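Local coordinates for protein agmatinase (Deinococcus radiodurans, PDB 1WOH) that probably hydrolyses agmatine to putrescine and urea, using two manganese ions per subunit, at residues Pro126-Phe131 with Asn223-Val228; Thr200-Asp205 with Ala212-Gln217; Ala216-Gly221 with Met255-Ala260; Leu249-Gly254 with Ala290-Glu295. One frame throughout, in Å; residues are numbered along the deposited sequence.

Interaction 1 (Pro126-Phe131 with Asn223-Val228)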
loop_
_atom_site.group_PDB
_atom_site.type_symbol
_atom_site.label_atom_id
_atom_site.label_comp_id
_atom_site.label_asym_id
_atom_site.label_seq_id
_atom_site.Cartn_x
_atom_site.Cartn_y
_atom_site.Cartn_z
ATOM N N PRO A 126 22.868 12.644 21.328
ATOM C CA PRO A 126 23.279 14.034 21.109
ATOM C C PRO A 126 22.297 15.063 21.664
ATOM O O PRO A 126 22.691 16.167 22.043
ATOM C CB PRO A 126 23.456 14.118 19.591
ATOM C CG PRO A 126 22.551 13.046 19.065
ATOM C CD PRO A 126 22.761 11.918 20.048
ATOM N N LEU A 127 21.018 14.700 21.714
ATOM C CA LEU A 127 19.996 15.586 22.265
ATOM C C LEU A 127 20.306 15.798 23.749
ATOM O O LEU A 127 20.348 16.930 24.241
ATOM C CB LEU A 127 18.613 14.936 22.126
ATOM C CG LEU A 127 17.556 15.463 21.155
ATOM C CD1 LEU A 127 18.166 16.304 20.063
ATOM C CD2 LEU A 127 16.787 14.269 20.587
ATOM N N LEU A 128 20.527 14.698 24.462
ATOM C CA LEU A 128 20.812 14.776 25.889
ATOM C C LEU A 128 22.077 15.556 26.221
ATOM O O LEU A 128 22.152 16.182 27.277
ATOM C CB LEU A 128 20.876 13.370 26.495
ATOM C CG LEU A 128 19.495 12.756 26.754
ATOM C CD1 LEU A 128 19.608 11.271 27.083
ATOM C CD2 LEU A 128 18.833 13.521 27.912
ATOM N N ARG A 129 23.064 15.544 25.326
ATOM C CA ARG A 129 24.292 16.283 25.600
ATOM C C ARG A 129 24.007 17.767 25.812
ATOM O O ARG A 129 24.808 18.481 26.419
ATOM C CB ARG A 129 25.305 16.120 24.460
ATOM C CG ARG A 129 25.867 14.716 24.314
ATOM C CD ARG A 129 27.143 14.696 23.459
ATOM N NE ARG A 129 26.938 15.217 22.110
ATOM C CZ ARG A 129 27.836 15.125 21.133
ATOM N NH1 ARG A 129 29.004 14.531 21.357
ATOM N NH2 ARG A 129 27.576 15.624 19.934
ATOM N N ALA A 130 22.862 18.230 25.321
ATOM C CA ALA A 130 22.501 19.633 25.467
ATOM C C ALA A 130 21.960 19.963 26.857
ATOM O O ALA A 130 21.649 21.119 27.143
ATOM C CB ALA A 130 21.479 20.019 24.410
ATOM N N PHE A 131 21.848 18.952 27.713
ATOM C CA PHE A 131 21.332 19.142 29.069
ATOM C C PHE A 131 22.416 18.887 30.117
ATOM O O PHE A 131 22.133 18.462 31.235
ATOM C CB PHE A 131 20.148 18.199 29.319
ATOM C CG PHE A 131 18.964 18.463 28.429
ATOM C CD1 PHE A 131 19.012 18.158 27.068
ATOM C CD2 PHE A 131 17.804 19.030 28.949
ATOM C CE1 PHE A 131 17.916 18.415 26.237
ATOM C CE2 PHE A 131 16.701 19.292 28.131
ATOM C CZ PHE A 131 16.756 18.985 26.774
ATOM N N ASN A 223 14.442 16.698 38.007
ATOM C CA ASN A 223 14.479 17.359 36.710
ATOM C C ASN A 223 14.375 16.159 35.783
ATOM O O ASN A 223 15.264 15.307 35.764
ATOM C CB ASN A 223 15.809 18.072 36.484
ATOM C CG ASN A 223 15.939 19.322 37.318
ATOM O OD1 ASN A 223 15.013 20.132 37.378
ATOM N ND2 ASN A 223 17.091 19.495 37.957
ATOM N N VAL A 224 13.287 16.090 35.029
ATOM C CA VAL A 224 13.051 14.956 34.150
ATOM C C VAL A 224 13.000 15.244 32.655
ATOM O O VAL A 224 12.407 16.226 32.207
ATOM C CB VAL A 224 11.734 14.245 34.561
ATOM C CG1 VAL A 224 11.360 13.161 33.536
ATOM C CG2 VAL A 224 11.891 13.637 35.945
ATOM N N TYR A 225 13.650 14.368 31.895
ATOM C CA TYR A 225 13.659 14.429 30.441
ATOM C C TYR A 225 12.851 13.197 30.050
ATOM O O TYR A 225 13.115 12.098 30.548
ATOM C CB TYR A 225 15.089 14.291 29.915
ATOM C CG TYR A 225 15.211 14.220 28.409
ATOM C CD1 TYR A 225 15.548 15.349 27.660
ATOM C CD2 TYR A 225 15.038 13.009 27.737
ATOM C CE1 TYR A 225 15.721 15.274 26.276
ATOM C CE2 TYR A 225 15.204 12.921 26.357
ATOM C CZ TYR A 225 15.548 14.052 25.636
ATOM O OH TYR A 225 15.739 13.956 24.277
ATOM N N PHE A 226 11.851 13.383 29.193
ATOM C CA PHE A 226 11.005 12.280 28.728
ATOM C C PHE A 226 11.514 11.782 27.384
ATOM O O PHE A 226 11.696 12.574 26.463
ATOM C CB PHE A 226 9.561 12.754 28.503
ATOM C CG PHE A 226 8.767 12.975 29.759
ATOM C CD1 PHE A 226 7.980 14.115 29.894
ATOM C CD2 PHE A 226 8.749 12.029 30.773
ATOM C CE1 PHE A 226 7.181 14.309 31.020
ATOM C CE2 PHE A 226 7.954 12.209 31.906
ATOM C CZ PHE A 226 7.168 13.353 32.029
ATOM N N SER A 227 11.757 10.479 27.270
ATOM C CA SER A 227 12.159 9.915 25.988
ATOM C C SER A 227 11.089 8.896 25.645
ATOM O O SER A 227 10.933 7.896 26.342
ATOM C CB SER A 227 13.518 9.216 26.054
ATOM O OG SER A 227 13.816 8.655 24.782
ATOM N N VAL A 228 10.335 9.160 24.584
ATOM C CA VAL A 228 9.277 8.249 24.183
ATOM C C VAL A 228 9.607 7.540 22.880
ATOM O O VAL A 228 9.633 8.158 21.817
ATOM C CB VAL A 228 7.931 8.987 23.998
ATOM C CG1 VAL A 228 6.846 7.987 23.569
ATOM C CG2 VAL A 228 7.536 9.680 25.301
#

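Interaction 2 (Thr200-Asp205 with Ala212-Gln217)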
loop_
_atom_site.group_PDB
_atom_site.type_symbol
_atom_site.label_atom_id
_atom_site.label_comp_id
_atom_site.label_asym_id
_atom_site.label_seq_id
_atom_site.Cartn_x
_atom_site.Cartn_y
_atom_site.Cartn_z
ATOM N N THR A 200 16.252 2.109 37.050
ATOM C CA THR A 200 15.029 1.371 37.342
ATOM C C THR A 200 14.463 0.765 36.066
ATOM O O THR A 200 14.188 1.470 35.097
ATOM C CB THR A 200 13.981 2.294 37.986
ATOM O OG1 THR A 200 14.541 2.887 39.164
ATOM C CG2 THR A 200 12.728 1.509 38.371
ATOM N N ILE A 201 14.301 -0.550 36.082
ATOM C CA ILE A 201 13.795 -1.285 34.936
ATOM C C ILE A 201 12.399 -1.803 35.243
ATOM O O ILE A 201 12.218 -2.615 36.148
ATOM C CB ILE A 201 14.740 -2.467 34.609
ATOM C CG1 ILE A 201 16.101 -1.921 34.170
ATOM C CG2 ILE A 201 14.126 -3.362 33.546
ATOM C CD1 ILE A 201 17.094 -2.994 33.749
ATOM N N ILE A 202 11.413 -1.326 34.494
ATOM C CA ILE A 202 10.034 -1.751 34.710
ATOM C C ILE A 202 9.479 -2.470 33.482
ATOM O O ILE A 202 9.047 -1.836 32.520
ATOM C CB ILE A 202 9.129 -0.538 35.052
ATOM C CG1 ILE A 202 9.713 0.226 36.248
ATOM C CG2 ILE A 202 7.722 -1.018 35.392
ATOM C CD1 ILE A 202 8.959 1.513 36.608
ATOM N N PRO A 203 9.494 -3.811 33.499
ATOM C CA PRO A 203 8.991 -4.622 32.383
ATOM C C PRO A 203 7.514 -4.328 32.131
ATOM O O PRO A 203 6.797 -3.922 33.043
ATOM C CB PRO A 203 9.205 -6.052 32.871
ATOM C CG PRO A 203 10.341 -5.923 33.849
ATOM C CD PRO A 203 9.995 -4.668 34.586
ATOM N N MET A 204 7.063 -4.529 30.895
ATOM C CA MET A 204 5.662 -4.289 30.552
ATOM C C MET A 204 4.749 -5.159 31.419
ATOM O O MET A 204 3.645 -4.748 31.772
ATOM C CB MET A 204 5.422 -4.602 29.072
ATOM C CG MET A 204 4.002 -4.356 28.591
ATOM S SD MET A 204 3.487 -2.637 28.733
ATOM C CE MET A 204 1.760 -2.850 29.151
ATOM N N ASP A 205 5.210 -6.361 31.759
ATOM C CA ASP A 205 4.413 -7.260 32.593
ATOM C C ASP A 205 4.022 -6.627 33.931
ATOM O O ASP A 205 2.955 -6.922 34.470
ATOM C CB ASP A 205 5.164 -8.569 32.856
ATOM C CG ASP A 205 5.221 -9.463 31.634
ATOM O OD1 ASP A 205 4.161 -9.687 31.011
ATOM O OD2 ASP A 205 6.322 -9.950 31.303
ATOM N N ALA A 212 -0.588 0.926 39.285
ATOM C CA ALA A 212 -0.417 1.780 40.454
ATOM C C ALA A 212 0.998 1.634 41.002
ATOM O O ALA A 212 1.678 2.627 41.266
ATOM C CB ALA A 212 -1.436 1.409 41.532
ATOM N N GLY A 213 1.433 0.388 41.161
ATOM C CA GLY A 213 2.763 0.122 41.675
ATOM C C GLY A 213 3.841 0.710 40.786
ATOM O O GLY A 213 4.910 1.093 41.259
ATOM N N VAL A 214 3.563 0.778 39.488
ATOM C CA VAL A 214 4.518 1.334 38.536
ATOM C C VAL A 214 4.614 2.853 38.691
ATOM O O VAL A 214 5.713 3.408 38.765
ATOM C CB VAL A 214 4.122 0.974 37.082
ATOM C CG1 VAL A 214 4.939 1.794 36.095
ATOM C CG2 VAL A 214 4.333 -0.522 36.849
ATOM N N LEU A 215 3.467 3.527 38.752
ATOM C CA LEU A 215 3.473 4.978 38.908
ATOM C C LEU A 215 4.179 5.353 40.209
ATOM O O LEU A 215 4.801 6.409 40.303
ATOM C CB LEU A 215 2.041 5.536 38.918
ATOM C CG LEU A 215 1.144 5.206 37.721
ATOM C CD1 LEU A 215 -0.196 5.915 37.878
ATOM C CD2 LEU A 215 1.821 5.636 36.428
ATOM N N ALA A 216 4.093 4.477 41.206
ATOM C CA ALA A 216 4.731 4.729 42.496
ATOM C C ALA A 216 6.253 4.641 42.408
ATOM O O ALA A 216 6.961 5.106 43.304
ATOM C CB ALA A 216 4.213 3.747 43.538
ATOM N N GLN A 217 6.757 4.046 41.330
ATOM C CA GLN A 217 8.196 3.916 41.145
ATOM C C GLN A 217 8.789 5.088 40.368
ATOM O O GLN A 217 10.007 5.234 40.302
ATOM C CB GLN A 217 8.532 2.617 40.411
ATOM C CG GLN A 217 8.081 1.353 41.118
ATOM C CD GLN A 217 8.515 0.105 40.373
ATOM O OE1 GLN A 217 9.708 -0.149 40.211
ATOM N NE2 GLN A 217 7.548 -0.678 39.913
HETATM O O HOH W 1 11.285 -2.422 39.015
#

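Interaction 3 (Ala216-Gly221 with Met255-Ala260)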
loop_
_atom_site.group_PDB
_atom_site.type_symbol
_atom_site.label_atom_id
_atom_site.label_comp_id
_atom_site.label_asym_id
_atom_site.label_seq_id
_atom_site.Cartn_x
_atom_site.Cartn_y
_atom_site.Cartn_z
ATOM N N ALA A 216 4.093 4.477 41.206
ATOM C CA ALA A 216 4.731 4.729 42.496
ATOM C C ALA A 216 6.253 4.641 42.408
ATOM O O ALA A 216 6.961 5.106 43.304
ATOM C CB ALA A 216 4.213 3.747 43.538
ATOM N N GLN A 217 6.757 4.046 41.330
ATOM C CA GLN A 217 8.196 3.916 41.145
ATOM C C GLN A 217 8.789 5.088 40.368
ATOM O O GLN A 217 10.007 5.234 40.302
ATOM C CB GLN A 217 8.532 2.617 40.411
ATOM C CG GLN A 217 8.081 1.353 41.118
ATOM C CD GLN A 217 8.515 0.105 40.373
ATOM O OE1 GLN A 217 9.708 -0.149 40.211
ATOM N NE2 GLN A 217 7.548 -0.678 39.913
ATOM N N LEU A 218 7.936 5.920 39.779
ATOM C CA LEU A 218 8.414 7.067 39.012
ATOM C C LEU A 218 9.074 8.118 39.904
ATOM O O LEU A 218 8.785 8.206 41.097
ATOM C CB LEU A 218 7.261 7.698 38.229
ATOM C CG LEU A 218 6.599 6.790 37.190
ATOM C CD1 LEU A 218 5.430 7.526 36.562
ATOM C CD2 LEU A 218 7.609 6.388 36.127
ATOM N N PRO A 219 9.980 8.928 39.334
ATOM C CA PRO A 219 10.684 9.972 40.084
ATOM C C PRO A 219 9.771 11.066 40.639
ATOM O O PRO A 219 8.667 11.285 40.139
ATOM C CB PRO A 219 11.687 10.510 39.064
ATOM C CG PRO A 219 10.993 10.286 37.754
ATOM C CD PRO A 219 10.415 8.909 37.926
ATOM N N ARG A 220 10.242 11.746 41.679
ATOM C CA ARG A 220 9.477 12.820 42.300
ATOM C C ARG A 220 10.371 14.001 42.658
ATOM O O ARG A 220 11.428 13.825 43.265
ATOM C CB ARG A 220 8.772 12.300 43.555
ATOM C CG ARG A 220 7.734 11.239 43.264
ATOM C CD ARG A 220 7.085 10.717 44.533
ATOM N NE ARG A 220 5.966 9.825 44.237
ATOM C CZ ARG A 220 6.071 8.680 43.566
ATOM N NH1 ARG A 220 7.249 8.276 43.117
ATOM N NH2 ARG A 220 4.993 7.940 43.344
ATOM N N GLY A 221 9.941 15.200 42.268
ATOM C CA GLY A 221 10.694 16.409 42.558
ATOM C C GLY A 221 12.025 16.497 41.837
ATOM O O GLY A 221 12.918 17.238 42.254
ATOM N N MET A 255 0.199 7.260 28.386
ATOM C CA MET A 255 -0.192 8.613 28.762
ATOM C C MET A 255 -0.332 8.780 30.278
ATOM O O MET A 255 -0.000 9.835 30.821
ATOM C CB MET A 255 -1.503 8.981 28.056
ATOM C CG MET A 255 -1.784 10.477 27.971
ATOM S SD MET A 255 -0.438 11.396 27.192
ATOM C CE MET A 255 0.162 12.314 28.604
ATOM N N LYS A 256 -0.830 7.753 30.962
ATOM C CA LYS A 256 -0.969 7.831 32.416
ATOM C C LYS A 256 0.414 7.921 33.063
ATOM O O LYS A 256 0.607 8.636 34.049
ATOM C CB LYS A 256 -1.699 6.604 32.968
ATOM C CG LYS A 256 -3.191 6.593 32.708
ATOM C CD LYS A 256 -3.852 5.453 33.465
ATOM C CE LYS A 256 -5.362 5.469 33.299
ATOM N NZ LYS A 256 -5.768 5.209 31.890
ATOM N N ILE A 257 1.370 7.183 32.507
ATOM C CA ILE A 257 2.739 7.188 33.018
ATOM C C ILE A 257 3.348 8.577 32.851
ATOM O O ILE A 257 3.910 9.141 33.798
ATOM C CB ILE A 257 3.612 6.149 32.270
ATOM C CG1 ILE A 257 3.148 4.739 32.629
ATOM C CG2 ILE A 257 5.093 6.316 32.652
ATOM C CD1 ILE A 257 3.727 3.665 31.750
ATOM N N LEU A 258 3.234 9.135 31.648
ATOM C CA LEU A 258 3.778 10.462 31.395
ATOM C C LEU A 258 3.072 11.523 32.244
ATOM O O LEU A 258 3.713 12.413 32.798
ATOM C CB LEU A 258 3.649 10.819 29.913
ATOM C CG LEU A 258 4.453 9.899 28.975
ATOM C CD1 LEU A 258 4.027 10.120 27.525
ATOM C CD2 LEU A 258 5.950 10.158 29.153
ATOM N N ALA A 259 1.751 11.424 32.340
ATOM C CA ALA A 259 0.983 12.393 33.113
ATOM C C ALA A 259 1.417 12.387 34.575
ATOM O O ALA A 259 1.584 13.447 35.189
ATOM C CB ALA A 259 -0.508 12.086 32.999
ATOM N N ALA A 260 1.605 11.195 35.128
ATOM C CA ALA A 260 2.013 11.055 36.522
ATOM C C ALA A 260 3.367 11.709 36.756
ATOM O O ALA A 260 3.562 12.441 37.733
ATOM C CB ALA A 260 2.067 9.584 36.904
HETATM O O HOH W 2 6.019 10.833 39.267
#

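Interaction 4 (Leu249-Gly254 with Ala290-Glu295)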
loop_
_atom_site.group_PDB
_atom_site.type_symbol
_atom_site.label_atom_id
_atom_site.label_comp_id
_atom_site.label_asym_id
_atom_site.label_seq_id
_atom_site.Cartn_x
_atom_site.Cartn_y
_atom_site.Cartn_z
ATOM N N LEU A 249 2.269 -1.101 25.636
ATOM C CA LEU A 249 1.435 -0.094 26.274
ATOM C C LEU A 249 0.278 0.345 25.401
ATOM O O LEU A 249 0.439 0.513 24.200
ATOM C CB LEU A 249 2.253 1.164 26.560
ATOM C CG LEU A 249 3.459 1.080 27.480
ATOM C CD1 LEU A 249 4.262 2.352 27.360
ATOM C CD2 LEU A 249 2.992 0.863 28.920
ATOM N N THR A 250 -0.893 0.538 25.999
ATOM C CA THR A 250 -2.002 1.076 25.221
ATOM C C THR A 250 -1.676 2.564 25.268
ATOM O O THR A 250 -0.804 2.994 26.048
ATOM C CB THR A 250 -3.369 0.880 25.910
ATOM O OG1 THR A 250 -3.347 1.540 27.177
ATOM C CG2 THR A 250 -3.673 -0.592 26.110
ATOM N N TYR A 251 -2.352 3.359 24.449
ATOM C CA TYR A 251 -2.112 4.796 24.455
ATOM C C TYR A 251 -2.403 5.320 25.866
ATOM O O TYR A 251 -1.641 6.109 26.419
ATOM C CB TYR A 251 -3.030 5.494 23.439
ATOM C CG TYR A 251 -2.911 7.012 23.423
ATOM C CD1 TYR A 251 -2.180 7.665 22.432
ATOM C CD2 TYR A 251 -3.527 7.793 24.411
ATOM C CE1 TYR A 251 -2.059 9.061 22.423
ATOM C CE2 TYR A 251 -3.414 9.187 24.414
ATOM C CZ TYR A 251 -2.680 9.813 23.418
ATOM O OH TYR A 251 -2.553 11.187 23.412
ATOM N N ALA A 252 -3.508 4.858 26.450
ATOM C CA ALA A 252 -3.903 5.301 27.788
ATOM C C ALA A 252 -2.857 5.012 28.866
ATOM O O ALA A 252 -2.595 5.846 29.727
ATOM C CB ALA A 252 -5.241 4.665 28.169
ATOM N N GLN A 253 -2.255 3.833 28.827
ATOM C CA GLN A 253 -1.248 3.486 29.828
ATOM C C GLN A 253 -0.003 4.355 29.690
ATOM O O GLN A 253 0.530 4.863 30.684
ATOM C CB GLN A 253 -0.860 2.020 29.694
ATOM C CG GLN A 253 -1.981 1.057 29.988
ATOM C CD GLN A 253 -1.569 -0.362 29.698
ATOM O OE1 GLN A 253 -1.007 -0.643 28.640
ATOM N NE2 GLN A 253 -1.846 -1.272 30.635
ATOM N N GLY A 254 0.470 4.514 28.459
ATOM C CA GLY A 254 1.647 5.334 28.239
ATOM C C GLY A 254 1.384 6.753 28.711
ATOM O O GLY A 254 2.225 7.380 29.360
ATOM N N ALA A 290 1.373 12.222 17.544
ATOM C CA ALA A 290 1.399 13.681 17.568
ATOM C C ALA A 290 0.490 14.110 18.723
ATOM O O ALA A 290 0.793 15.060 19.455
ATOM C CB ALA A 290 0.881 14.249 16.255
ATOM N N ARG A 291 -0.627 13.402 18.891
ATOM C CA ARG A 291 -1.548 13.729 19.973
ATOM C C ARG A 291 -0.888 13.463 21.321
ATOM O O ARG A 291 -1.067 14.224 22.273
ATOM C CB ARG A 291 -2.836 12.907 19.878
ATOM C CG ARG A 291 -3.817 13.299 20.974
ATOM C CD ARG A 291 -4.965 12.333 21.140
ATOM N NE ARG A 291 -5.278 12.190 22.560
ATOM C CZ ARG A 291 -6.430 11.738 23.039
ATOM N NH1 ARG A 291 -7.404 11.386 22.212
ATOM N NH2 ARG A 291 -6.595 11.621 24.349
ATOM N N LEU A 292 -0.128 12.376 21.410
ATOM C CA LEU A 292 0.544 12.049 22.658
ATOM C C LEU A 292 1.450 13.203 23.071
ATOM O O LEU A 292 1.505 13.570 24.246
ATOM C CB LEU A 292 1.399 10.776 22.518
ATOM C CG LEU A 292 1.947 10.278 23.860
ATOM C CD1 LEU A 292 0.915 9.347 24.494
ATOM C CD2 LEU A 292 3.250 9.512 23.677
ATOM N N VAL A 293 2.171 13.774 22.109
ATOM C CA VAL A 293 3.066 14.880 22.427
ATOM C C VAL A 293 2.253 16.064 22.931
ATOM O O VAL A 293 2.587 16.665 23.960
ATOM C CB VAL A 293 3.900 15.323 21.200
ATOM C CG1 VAL A 293 4.682 16.588 21.530
ATOM C CG2 VAL A 293 4.875 14.208 20.798
ATOM N N MET A 294 1.173 16.386 22.223
ATOM C CA MET A 294 0.337 17.514 22.622
ATOM C C MET A 294 -0.350 17.280 23.965
ATOM O O MET A 294 -0.452 18.202 24.779
ATOM C CB MET A 294 -0.721 17.825 21.550
ATOM C CG MET A 294 -0.161 18.380 20.236
ATOM S SD MET A 294 1.073 19.679 20.426
ATOM C CE MET A 294 0.046 21.030 21.124
ATOM N N GLU A 295 -0.824 16.061 24.201
ATOM C CA GLU A 295 -1.478 15.771 25.467
ATOM C C GLU A 295 -0.450 15.806 26.590
ATOM O O GLU A 295 -0.738 16.269 27.696
ATOM C CB GLU A 295 -2.175 14.409 25.439
ATOM C CG GLU A 295 -2.933 14.108 26.738
ATOM C CD GLU A 295 -3.866 12.918 26.624
ATOM O OE1 GLU A 295 -4.502 12.559 27.636
ATOM O OE2 GLU A 295 -3.964 12.338 25.526
#

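Interaction 1 (Pro126-Phe131 with Asn223-Val228)
With chi1 at 175°, Y225 turns CG away from its own backbone N and holds its ring out from strand 223-228 toward F131, whose chi1 of -63° sets CG beside its backbone N and offers a ring face in return. The two rings form a T-shaped pair: the edge of Y225 points at the face of F131, the planes lie 82° apart and the centroids are separated by 5.2 Å. The closest atoms are F131 CE1 and Y225 CE1, at 3.8 Å. A face of the phenol ring receives L128, whose CD2 methyl stands 3.6 Å from the Y225 ring centroid and almost on the ring normal, a well-centred CH-pi contact. At the far end, L127 crosses the phenol nearly at a right angle, and its CB comes to 3.7 Å from Y225 OH. That hydroxyl finds its polar partner elsewhere, in D271, which also bonds S227; S227 OG in turn bonds H121, a manganese ligand whose side chain lies about 7 Å from that of Y225. All four touching residues are buried. The arrangement is that of a helix packed on a central parallel sheet, as in the alpha/beta fold of the arginase family.

Interaction 2 (Thr200-Asp205 with Ala212-Gln217)
I202 and Q217 approach from opposite directions, while V214 meets I202 at a slant, in a contact that packs helix 211-215 and the turn after it against strand 200-203, the outermost strand at one end of the chain's parallel alpha/beta sheet. I202 CG2 meets V214 alone, 3.7 Å from V214 CG2, while the CG1-CD1 branch serves mainly Q217 and also brushes V214 CG1. That longer branch starts beside the backbone N (chi1 -55°) and runs on extended (chi2 175°), which carries I202 CD1 end-on against Q217 CB and the amide carbon CD, 4.0 Å from each. Cut back to an alanine here, the strand would present neither branch, which is likely to leave a gap in front of V214 and the Q217 chain freer to swing. T200 comes in from the flank, its CG2 methyl 3.9 Å from Q217 OE1, while T200 OG1 is hydrogen-bonded to H175. On the reverse side of the strand, I201 packs on L69 of a second subunit. The amide of Q217 is held at both ends: NE2 makes a weak bond of 3.5 Å to G213 O, and a water donates to Q217 OE1 and to I201 O, each bond 3.0 Å long.

Interaction 3 (Ala216-Gly221 with Met255-Ala260)
L218 and A260 bring their CA atoms to 7.9 Å, the nearest backbone approach between the irregular segment 216-221 and the helix 255-260, and the extended conformation of L218 (psi 155°) carries the chain on past the helix. The contact itself rests on one methyl group. L218 has CG beside its backbone N (chi1 -62°) and an extended second torsion (chi2 177°), and this delivers CD1 to the helix surface between residues one turn apart. There L218 CD1 lies 4.0 Å from A260 CB and 4.1 Å from I257 CG2. It also rests 3.5 Å from I257 O, a van der Waals contact of a methyl with a main-chain carbonyl. Just beyond this apolar patch, a water spans the two backbones: it donates to P219 O at 2.8 Å and, weakly, to A260 O at 3.3 Å. P219 O accepts from N265 as well, and G221 makes a backbone hydrogen bond with N264, so the loop is tied to the end of the same helix by polar links that supplement the small hydrophobic area. On the sheet side of the patch, L218 also packs on T177 and I257 on V179, which seats both against strand 173-181. The segment 216-221 is thus the return leg of a beta-alpha-beta crossover, running from helix 211-215 into strand 223-229; it descends from the helical layer to the sheet, passing beside helix 251-264, in the manner of the arginase alpha/beta fold.

Interaction 4 (Leu249-Gly254 with Ala290-Glu295)
Y251, in the first turn of helix 251-264, packs on R291, L292 and E295 of helix 284-302 in a helix-helix contact at the interface with a third subunit. The turn is set by a capping box: T250 OG1 accepts from Q253 N at 3.0 Å, and Q253 OE1 accepts from T250 N at 2.9 Å. With CG anti to the backbone N (chi1 177°), the Y251 ring reaches across to the neighbouring helix. L292 lies over one face, its CD1 3.6 Å from Y251 CE1 and offset toward the rim in a CH-pi contact. At the ring edge, Y251 OH donates to E295 OE2 over 2.8 Å, meeting the anti side of the carboxylate 26° out of its plane. R291 approaches the same oxygen side-on, with NE at 3.2 Å and NH2 at 3.0 Å from E295 OE2 in a salt bridge, while its NH1 pairs with E245 of the third subunit. A leucine here removes two of the donors to E295 OE2, which would probably leave that carboxylate poorly neutralised and E245 of the third subunit without this mate. Three donors converging on one oxygen are likely to stabilise E295 in its ionised form and fix the rotation of its carboxylate.

How the interactions relate
Interaction 1 is the most buried and nearest the chain centre, and its chemistry is aromatic and aliphatic; interaction 2, about 21 Å away between centres, lies at the sheet's outer strand and draws on a water and an exposed amide. Interactions 2 and 3 share A216 and Q217, and L215 of the former packs on I257 and A260 of the latter. Helix 251-264 serves both interactions 3 and 4: M255 touches L292 and E295, extending the helix pairing. V228 reaches L292 from the strand of interaction 1, joining sheet to helices. The charged bonding of interaction 4 accompanies its subunit boundary, whereas no other chain touches interactions 1 and 3.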